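Local atomic coordinates of aminotransferase class-III (Sphaerobacter thermophilus DSM 20745, PDB entry 6K8H), a protein that belongs to the class-III aminotransferase family, whose members have the fold of pyridoxal-phosphate-dependent transaminases, and is also known as an omega-transaminase. Residues D203-L208 with Q239-I244; V219-N224 with P235-R240. One frame throughout, in Å; residues are numbered along the deposited sequence.

Interaction 1: residues D203-L208 with Q239-I244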
loop_
_atom_site.group_PDB
_atom_site.type_symbol
_atom_site.label_atom_id
_atom_site.label_comp_id
_atom_site.label_asym_id
_atom_site.label_seq_id
_atom_site.Cartn_x
_atom_site.Cartn_y
_atom_site.Cartn_z
ATOM N N ASP B 203 -5.734 11.767 32.241
ATOM C CA ASP B 203 -4.836 12.691 32.934
ATOM C C ASP B 203 -3.457 12.739 32.276
ATOM O O ASP B 203 -2.951 13.821 31.940
ATOM C CB ASP B 203 -4.723 12.295 34.405
ATOM C CG ASP B 203 -3.783 13.193 35.175
ATOM O OD1 ASP B 203 -4.141 14.366 35.410
ATOM O OD2 ASP B 203 -2.684 12.714 35.545
ATOM N N GLY B 204 -2.821 11.577 32.121
ATOM C CA GLY B 204 -1.522 11.540 31.471
ATOM C C GLY B 204 -1.584 11.991 30.023
ATOM O O GLY B 204 -0.693 12.698 29.540
ATOM N N THR B 205 -2.648 11.597 29.316
ATOM C CA THR B 205 -2.841 12.018 27.932
ATOM C C THR B 205 -2.881 13.541 27.824
ATOM O O THR B 205 -2.197 14.139 26.982
ATOM C CB THR B 205 -4.135 11.399 27.385
ATOM O OG1 THR B 205 -3.959 9.986 27.210
ATOM C CG2 THR B 205 -4.544 12.026 26.069
ATOM N N GLU B 206 -3.667 14.187 28.693
ATOM C CA GLU B 206 -3.774 15.642 28.664
ATOM C C GLU B 206 -2.452 16.301 29.023
ATOM O O GLU B 206 -2.044 17.268 28.370
ATOM C CB GLU B 206 -4.885 16.107 29.607
ATOM C CG GLU B 206 -6.284 15.880 29.053
ATOM C CD GLU B 206 -7.370 16.540 29.888
ATOM O OE1 GLU B 206 -7.142 16.768 31.100
ATOM O OE2 GLU B 206 -8.449 16.835 29.327
ATOM N N ARG B 207 -1.759 15.790 30.046
ATOM C CA ARG B 207 -0.500 16.416 30.439
ATOM C C ARG B 207 0.528 16.342 29.309
ATOM O O ARG B 207 1.251 17.315 29.049
ATOM C CB ARG B 207 0.044 15.760 31.709
ATOM C CG ARG B 207 -0.729 16.078 33.000
ATOM C CD ARG B 207 -0.057 15.412 34.213
ATOM N NE ARG B 207 -0.461 14.012 34.362
ATOM C CZ ARG B 207 0.343 13.019 34.756
ATOM N NH1 ARG B 207 1.620 13.265 35.038
ATOM N NH2 ARG B 207 -0.133 11.774 34.861
ATOM N N LEU B 208 0.587 15.203 28.609
ATOM C CA LEU B 208 1.533 15.069 27.503
ATOM C C LEU B 208 1.160 15.956 26.317
ATOM O O LEU B 208 2.038 16.573 25.701
ATOM C CB LEU B 208 1.632 13.607 27.079
ATOM C CG LEU B 208 2.555 12.779 27.971
ATOM C CD1 LEU B 208 2.296 11.289 27.761
ATOM C CD2 LEU B 208 4.011 13.112 27.686
ATOM N N GLN B 239 -14.042 12.267 24.765
ATOM C CA GLN B 239 -14.588 13.620 24.677
ATOM C C GLN B 239 -13.558 14.656 25.104
ATOM O O GLN B 239 -13.407 15.698 24.453
ATOM C CB GLN B 239 -15.856 13.739 25.534
ATOM C CG GLN B 239 -17.060 12.929 25.015
ATOM C CD GLN B 239 -18.100 12.636 26.101
ATOM O OE1 GLN B 239 -18.191 13.354 27.106
ATOM N NE2 GLN B 239 -18.885 11.571 25.903
ATOM N N ARG B 240 -12.818 14.380 26.179
ATOM C CA ARG B 240 -11.791 15.327 26.596
ATOM C C ARG B 240 -10.632 15.378 25.608
ATOM O O ARG B 240 -10.040 16.450 25.402
ATOM C CB ARG B 240 -11.311 14.974 27.997
ATOM C CG ARG B 240 -12.364 15.303 29.052
ATOM C CD ARG B 240 -11.991 14.763 30.419
ATOM N NE ARG B 240 -10.668 15.212 30.849
ATOM C CZ ARG B 240 -10.216 15.103 32.093
ATOM N NH1 ARG B 240 -10.987 14.566 33.035
ATOM N NH2 ARG B 240 -8.994 15.521 32.392
ATOM N N LEU B 241 -10.296 14.241 24.988
ATOM C CA LEU B 241 -9.294 14.247 23.927
ATOM C C LEU B 241 -9.746 15.120 22.765
ATOM O O LEU B 241 -8.950 15.900 22.214
ATOM C CB LEU B 241 -9.014 12.812 23.448
ATOM C CG LEU B 241 -7.993 12.656 22.305
ATOM C CD1 LEU B 241 -6.630 13.194 22.716
ATOM C CD2 LEU B 241 -7.881 11.192 21.839
ATOM N N ARG B 242 -11.027 15.004 22.376
ATOM C CA ARG B 242 -11.542 15.864 21.311
ATOM C C ARG B 242 -11.443 17.338 21.703
ATOM O O ARG B 242 -11.032 18.182 20.889
ATOM C CB ARG B 242 -12.982 15.472 20.964
ATOM C CG ARG B 242 -13.715 16.460 20.042
ATOM C CD ARG B 242 -13.233 16.371 18.583
ATOM N NE ARG B 242 -11.951 17.046 18.385
ATOM C CZ ARG B 242 -11.358 17.223 17.207
ATOM N NH1 ARG B 242 -11.924 16.774 16.093
ATOM N NH2 ARG B 242 -10.190 17.849 17.147
ATOM N N GLU B 243 -11.779 17.663 22.958
ATOM C CA GLU B 243 -11.748 19.067 23.381
ATOM C C GLU B 243 -10.329 19.623 23.355
ATOM O O GLU B 243 -10.092 20.732 22.856
ATOM C CB GLU B 243 -12.353 19.232 24.778
ATOM C CG GLU B 243 -13.841 18.953 24.852
ATOM C CD GLU B 243 -14.686 20.195 24.628
ATOM O OE1 GLU B 243 -14.382 20.970 23.692
ATOM O OE2 GLU B 243 -15.657 20.408 25.398
ATOM N N ILE B 244 -9.363 18.866 23.877
ATOM C CA ILE B 244 -8.022 19.436 23.996
ATOM C C ILE B 244 -7.359 19.544 22.629
ATOM O O ILE B 244 -6.644 20.518 22.362
ATOM C CB ILE B 244 -7.153 18.641 24.995
ATOM C CG1 ILE B 244 -5.815 19.357 25.221
ATOM C CG2 ILE B 244 -6.914 17.212 24.524
ATOM C CD1 ILE B 244 -4.999 18.800 26.367
#

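Interaction 2: residues V219-N224 with P235-R240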
loop_
_atom_site.group_PDB
_atom_site.type_symbol
_atom_site.label_atom_id
_atom_site.label_comp_id
_atom_site.label_asym_id
_atom_site.label_seq_id
_atom_site.Cartn_x
_atom_site.Cartn_y
_atom_site.Cartn_z
ATOM N N VAL B 219 -2.986 13.752 16.771
ATOM C CA VAL B 219 -3.107 12.607 17.678
ATOM C C VAL B 219 -3.819 11.497 16.910
ATOM O O VAL B 219 -4.924 11.702 16.394
ATOM C CB VAL B 219 -3.885 12.949 18.958
ATOM C CG1 VAL B 219 -4.099 11.675 19.786
ATOM C CG2 VAL B 219 -3.190 14.017 19.786
ATOM N N LEU B 220 -3.196 10.327 16.836
ATOM C CA LEU B 220 -3.753 9.182 16.127
ATOM C C LEU B 220 -4.251 8.182 17.158
ATOM O O LEU B 220 -3.504 7.817 18.073
ATOM C CB LEU B 220 -2.692 8.559 15.218
ATOM C CG LEU B 220 -2.888 7.186 14.595
ATOM C CD1 LEU B 220 -3.878 7.290 13.442
ATOM C CD2 LEU B 220 -1.532 6.680 14.141
ATOM N N ILE B 221 -5.509 7.759 17.036
ATOM C CA ILE B 221 -6.098 6.882 18.042
ATOM C C ILE B 221 -6.993 5.840 17.378
ATOM O O ILE B 221 -7.833 6.177 16.539
ATOM C CB ILE B 221 -6.887 7.680 19.097
ATOM C CG1 ILE B 221 -7.439 6.723 20.153
ATOM C CG2 ILE B 221 -7.966 8.545 18.436
ATOM C CD1 ILE B 221 -8.094 7.429 21.331
ATOM N N ASP B 222 -6.796 4.570 17.748
ATOM C CA ASP B 222 -7.718 3.492 17.409
ATOM C C ASP B 222 -8.803 3.434 18.478
ATOM O O ASP B 222 -8.488 3.151 19.640
ATOM C CB ASP B 222 -6.953 2.174 17.337
ATOM C CG ASP B 222 -7.821 0.972 16.999
ATOM O OD1 ASP B 222 -9.045 0.972 17.269
ATOM O OD2 ASP B 222 -7.242 -0.015 16.469
ATOM N N PRO B 223 -10.093 3.633 18.132
ATOM C CA PRO B 223 -11.175 3.689 19.125
ATOM C C PRO B 223 -11.340 2.402 19.951
ATOM O O PRO B 223 -11.755 2.496 21.080
ATOM C CB PRO B 223 -12.449 3.965 18.310
ATOM C CG PRO B 223 -11.952 4.436 16.962
ATOM C CD PRO B 223 -10.597 3.790 16.771
ATOM N N ASN B 224 -11.129 1.241 19.327
ATOM C CA ASN B 224 -11.256 -0.066 20.025
ATOM C C ASN B 224 -10.048 -0.928 19.639
ATOM O O ASN B 224 -10.237 -1.907 18.909
ATOM C CB ASN B 224 -12.590 -0.724 19.666
ATOM C CG ASN B 224 -13.060 -1.743 20.680
ATOM O OD1 ASN B 224 -12.387 -1.997 21.675
ATOM N ND2 ASN B 224 -14.225 -2.320 20.435
ATOM N N PRO B 235 -15.970 6.986 27.090
ATOM C CA PRO B 235 -16.565 8.217 26.526
ATOM C C PRO B 235 -15.983 9.508 27.083
ATOM O O PRO B 235 -15.670 10.418 26.295
ATOM C CB PRO B 235 -18.058 8.067 26.860
ATOM C CG PRO B 235 -18.275 6.577 26.959
ATOM C CD PRO B 235 -16.996 6.017 27.534
ATOM N N ALA B 236 -15.794 9.611 28.403
ATOM C CA ALA B 236 -15.221 10.831 28.974
ATOM C C ALA B 236 -13.807 11.083 28.453
ATOM O O ALA B 236 -13.448 12.226 28.132
ATOM C CB ALA B 236 -15.216 10.744 30.501
ATOM N N PHE B 237 -12.996 10.023 28.369
ATOM C CA PHE B 237 -11.638 10.125 27.842
ATOM C C PHE B 237 -11.640 10.664 26.415
ATOM O O PHE B 237 -10.898 11.594 26.088
ATOM C CB PHE B 237 -10.973 8.745 27.911
ATOM C CG PHE B 237 -9.738 8.601 27.053
ATOM C CD1 PHE B 237 -8.505 9.014 27.517
ATOM C CD2 PHE B 237 -9.810 8.021 25.801
ATOM C CE1 PHE B 237 -7.371 8.865 26.744
ATOM C CE2 PHE B 237 -8.669 7.869 25.018
ATOM C CZ PHE B 237 -7.453 8.298 25.494
ATOM N N LEU B 238 -12.493 10.102 25.557
ATOM C CA LEU B 238 -12.491 10.477 24.146
ATOM C C LEU B 238 -13.055 11.883 23.950
ATOM O O LEU B 238 -12.593 12.633 23.079
ATOM C CB LEU B 238 -13.273 9.435 23.341
ATOM C CG LEU B 238 -13.042 9.329 21.824
ATOM C CD1 LEU B 238 -11.622 8.858 21.493
ATOM C CD2 LEU B 238 -14.082 8.394 21.191
ATOM N N GLN B 239 -14.042 12.267 24.765
ATOM C CA GLN B 239 -14.588 13.620 24.677
ATOM C C GLN B 239 -13.558 14.656 25.104
ATOM O O GLN B 239 -13.407 15.698 24.453
ATOM C CB GLN B 239 -15.856 13.739 25.534
ATOM C CG GLN B 239 -17.060 12.929 25.015
ATOM C CD GLN B 239 -18.100 12.636 26.101
ATOM O OE1 GLN B 239 -18.191 13.354 27.106
ATOM N NE2 GLN B 239 -18.885 11.571 25.903
ATOM N N ARG B 240 -12.818 14.380 26.179
ATOM C CA ARG B 240 -11.791 15.327 26.596
ATOM C C ARG B 240 -10.632 15.378 25.608
ATOM O O ARG B 240 -10.040 16.450 25.402
ATOM C CB ARG B 240 -11.311 14.974 27.997
ATOM C CG ARG B 240 -12.364 15.303 29.052
ATOM C CD ARG B 240 -11.991 14.763 30.419
ATOM N NE ARG B 240 -10.668 15.212 30.849
ATOM C CZ ARG B 240 -10.216 15.103 32.093
ATOM N NH1 ARG B 240 -10.987 14.566 33.035
ATOM N NH2 ARG B 240 -8.994 15.521 32.392
#

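Interaction 1: residues D203-L208 with Q239-I244
Glu-206 and Arg-240 form a salt bridge between two helices that run nearly parallel. The axes of the two segments are 8° apart. They approach to 10.5 Å. The side chain of Glu-206 can be followed outward. Its CB leaves the helix toward 239-244. CG lies anti to the carbonyl carbon (chi1 -76°) and passes the methyl CD1 of Ile-244 at 4.2 Å. That methyl also rests against the backbone, 3.9 Å from the carbonyl O of Glu-206. Beyond CG the chain stays extended and carries the carboxylate to the side of the guanidinium. There OE1 takes a bond from NH2 of Arg-240 at 2.6 Å, and OE2 takes one from NE of Arg-240 at 3.1 Å.

The grip is side-on, with one nitrogen for each oxygen. Both oxygens lie close to the guanidinium plane, but the nitrogens sit above the carboxylate plane, and the two planes are 51° apart. The paired bonds should limit rotation of both groups.

A further apolar touch joins Thr-205 CG2 to Leu-241 CD1 at 4.1 Å. OG1 of Thr-205 bonds back to the carbonyl O of Asp-201, just before helix 202-211. Thr-205 and Leu-241 also pack on Phe-150 of strand 146-150. This is the side-by-side packing of neighbouring helices over the parallel part of the mixed central sheet, as in the alpha/beta fold of these aminotransferases.

Interaction 2: residues V219-N224 with P235-R240
Ile-221 reaches from the end of strand 216-221 to helix 235-248, and its terminal methyl meets two side chains there. CD1 of Ile-221 lies 3.8 Å from CE2 of Phe-237 and also 3.8 Å from CD1 of Leu-238. The three side chains approach in different ways.

Ile-221 and Phe-237 come from opposite directions, and the methyl meets the ring at its edge, near the ring plane. It does not lie over the ring. Ile-221 and Leu-238 slant across one another, and the touching is done by one branch of the leucine, CD1.

The torsions explain this reach. In Ile-221, CG1 is anti to the backbone N (chi1 -178°), and CD1 continues in an extended line (chi2 173°). The long branch therefore projects from the strand to the helix. Phe-237 and Leu-238 are consecutive on the helix, and the CB of each points toward 219-224.

The contact is small and wholly apolar, and all three residues are buried. Neighbours complete the packing. Phe-237 also touches Ile-202 and Thr-205 of helix 202-211, while Leu-238 and Ile-221 both touch Phe-254 of strand 251-255.

Just past the strand the chain enters the ligand pocket. Asp-222 touches the bound (5-hydroxy-4,6-dimethylpyridin-3-yl)methyl dihydrogen phosphate. Its OD1 also accepts a bond from the backbone N of Asn-224 at 2.9 Å, closing an Asx turn. That bond reaches OD1 on the anti side, 27° out of the carboxylate plane, and probably helps to fix the carboxylate. Strand 216-221, helix 235-248 and the parallel strand 251-255 make up a beta-alpha-beta unit, and Ile-221 packs the end of the first strand against the crossover helix, one residue before Asp-222 of the pocket.

Both interactions use helix 235-248. They overlap in range at Gln-239 and Arg-240, though Arg-240 makes contact only in interaction 1. Their centres are 9 Å apart. Interaction 1 joins this helix to helix 202-211 and is partly buried. Its chemistry is mixed: a charged pair, the Thr-205 and Leu-241 methyls on the side facing the sheet, and the Ile-244 methyl against the Glu-206 chain. Interaction 2 joins the same helix to strand 216-221, is fully buried and is purely apolar. The two meet at two points: between helix and strand at Leu-241 CD2 and Ile-221 CD1, 3.8 Å, and between the helices at Phe-237 CE1 and Thr-205 OG1, 3.6 Å.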